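Local coordinates for uric acid oxidase (PDB 1VAX), which catalyses the oxidation of uric acid to 5-hydroxyisourate, the precursor of (S)-allantoin, at residues 150-155 with 208-213. Numbering follows the deposited sequence.
Sequences GSEFHG and HSLALQ
Glu-152 N donates a straight hydrogen bond of 2.8 Å to Ser-209 O, and a weak one runs back from Ser-209 N to Gly-150 O. This single parallel beta bridge, pairing the backbones of Ser-151 and Ser-209, forms the tight, buried side. At the phi of 79° of Gly-150 a CB would jam against the preceding carbonyl O. Serine suits both bridge places: one water bonds Ser-151 OG, Ser-209 OG and Glu-152 O, while Ser-151 OG also meets Arg-170 and Ser-209 OG meets Thr-215. The bridge ties the loop between strands 133-147 and 172-182 to the turn 208-211 leading into helix 212-226, in the second uricase-family region. Phe-153, Gln-213 and Arg-170 probably bind urate; Phe-153 CD1, at the ring edge, lies 3.7 Å from Leu-210 O.

The more exposed side is held by side chains. His-208 CG, anti to N (chi1 -178°), brings the ring to Glu-152. His-208 NE2 donates to Glu-152 OE2 at 2.6 Å, on its anti side and out of the carboxylate plane; OE1 accepts from His-154 NE2. With an amide NH2 replacing one oxygen, a glutamine here would probably leave one histidine N-H without an acceptor. Leu-210 CD2 lies 3.7 Å from Glu-152 CG, while Asn-51 of the second subunit bonds Leu-210 O.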
loop_
_atom_site.group_PDB
_atom_site.type_symbol
_atom_site.label_atom_id
_atom_site.label_comp_id
_atom_site.label_asym_id
_atom_site.label_seq_id
_atom_site.Cartn_x
_atom_site.Cartn_y
_atom_site.Cartn_z
ATOM N N GLY A 150 -7.978 30.629 7.229
ATOM C CA GLY A 150 -7.053 31.443 6.457
ATOM C C GLY A 150 -6.923 30.912 5.042
ATOM O O GLY A 150 -5.844 30.921 4.433
ATOM N N SER A 151 -8.038 30.418 4.527
ATOM C CA SER A 151 -8.098 29.891 3.182
ATOM C C SER A 151 -9.506 30.079 2.642
ATOM O O SER A 151 -10.487 29.765 3.310
ATOM C CB SER A 151 -7.742 28.404 3.169
ATOM O OG SER A 151 -8.036 27.827 1.907
ATOM N N GLU A 152 -9.602 30.622 1.437
ATOM C CA GLU A 152 -10.897 30.808 0.809
ATOM C C GLU A 152 -10.826 30.421 -0.657
ATOM O O GLU A 152 -9.743 30.150 -1.193
ATOM C CB GLU A 152 -11.395 32.253 0.973
ATOM C CG GLU A 152 -10.341 33.310 1.218
ATOM C CD GLU A 152 -10.949 34.658 1.615
ATOM O OE1 GLU A 152 -11.889 35.119 0.933
ATOM O OE2 GLU A 152 -10.485 35.262 2.605
ATOM N N PHE A 153 -11.990 30.339 -1.287
ATOM C CA PHE A 153 -12.072 30.005 -2.700
ATOM C C PHE A 153 -13.387 30.533 -3.231
ATOM O O PHE A 153 -14.454 29.979 -2.960
ATOM C CB PHE A 153 -11.994 28.495 -2.931
ATOM C CG PHE A 153 -11.850 28.120 -4.382
ATOM C CD1 PHE A 153 -10.799 28.631 -5.143
ATOM C CD2 PHE A 153 -12.767 27.277 -4.995
ATOM C CE1 PHE A 153 -10.668 28.307 -6.505
ATOM C CE2 PHE A 153 -12.645 26.947 -6.347
ATOM C CZ PHE A 153 -11.589 27.466 -7.103
ATOM N N HIS A 154 -13.295 31.619 -3.986
ATOM C CA HIS A 154 -14.464 32.259 -4.559
ATOM C C HIS A 154 -14.084 32.974 -5.847
ATOM O O HIS A 154 -12.902 33.084 -6.182
ATOM C CB HIS A 154 -15.048 33.248 -3.541
ATOM C CG HIS A 154 -14.026 34.153 -2.923
ATOM N ND1 HIS A 154 -13.446 35.199 -3.608
ATOM C CD2 HIS A 154 -13.470 34.157 -1.688
ATOM C CE1 HIS A 154 -12.578 35.811 -2.821
ATOM N NE2 HIS A 154 -12.573 35.198 -1.651
ATOM N N GLY A 155 -15.086 33.446 -6.578
ATOM C CA GLY A 155 -14.813 34.150 -7.816
ATOM C C GLY A 155 -14.561 33.258 -9.017
ATOM O O GLY A 155 -14.138 33.743 -10.067
ATOM N N HIS A 208 -2.241 33.983 3.012
ATOM C CA HIS A 208 -3.696 33.943 3.130
ATOM C C HIS A 208 -4.118 33.450 1.753
ATOM O O HIS A 208 -4.120 34.210 0.783
ATOM C CB HIS A 208 -4.290 35.330 3.382
ATOM C CG HIS A 208 -5.778 35.313 3.549
ATOM N ND1 HIS A 208 -6.393 34.839 4.688
ATOM C CD2 HIS A 208 -6.775 35.653 2.698
ATOM C CE1 HIS A 208 -7.703 34.887 4.532
ATOM N NE2 HIS A 208 -7.962 35.377 3.332
ATOM N N SER A 209 -4.473 32.174 1.678
ATOM C CA SER A 209 -4.819 31.534 0.415
ATOM C C SER A 209 -6.181 31.827 -0.197
ATOM O O SER A 209 -7.218 31.641 0.441
ATOM C CB SER A 209 -4.658 30.020 0.564
ATOM O OG SER A 209 -4.882 29.375 -0.673
ATOM N N LEU A 210 -6.157 32.281 -1.447
ATOM C CA LEU A 210 -7.374 32.569 -2.200
ATOM C C LEU A 210 -7.546 31.439 -3.200
ATOM O O LEU A 210 -8.559 31.345 -3.887
ATOM C CB LEU A 210 -7.250 33.902 -2.940
ATOM C CG LEU A 210 -7.060 35.134 -2.057
ATOM C CD1 LEU A 210 -7.006 36.388 -2.928
ATOM C CD2 LEU A 210 -8.219 35.227 -1.065
ATOM N N ALA A 211 -6.532 30.583 -3.273
ATOM C CA ALA A 211 -6.536 29.432 -4.168
ATOM C C ALA A 211 -5.270 28.622 -3.904
ATOM O O ALA A 211 -4.241 29.175 -3.531
ATOM C CB ALA A 211 -6.565 29.888 -5.613
ATOM N N LEU A 212 -5.350 27.313 -4.087
ATOM C CA LEU A 212 -4.182 26.464 -3.866
ATOM C C LEU A 212 -3.100 26.899 -4.851
ATOM O O LEU A 212 -1.907 26.829 -4.548
ATOM C CB LEU A 212 -4.527 24.994 -4.111
ATOM C CG LEU A 212 -3.922 23.944 -3.169
ATOM C CD1 LEU A 212 -3.903 22.610 -3.887
ATOM C CD2 LEU A 212 -2.516 24.327 -2.728
ATOM N N GLN A 213 -3.527 27.347 -6.030
ATOM C CA GLN A 213 -2.589 27.800 -7.059
ATOM C C GLN A 213 -1.745 28.961 -6.540
ATOM O O GLN A 213 -0.545 29.018 -6.793
ATOM C CB GLN A 213 -3.330 28.235 -8.340
ATOM C CG GLN A 213 -3.909 27.079 -9.163
ATOM C CD GLN A 213 -5.320 26.701 -8.744
ATOM O OE1 GLN A 213 -5.700 26.870 -7.591
ATOM N NE2 GLN A 213 -6.098 26.177 -9.683
HETATM O O HOH W 1 -7.440 28.567 -0.580
HETATM O O HOH W 2 -10.842 32.993 -3.445
#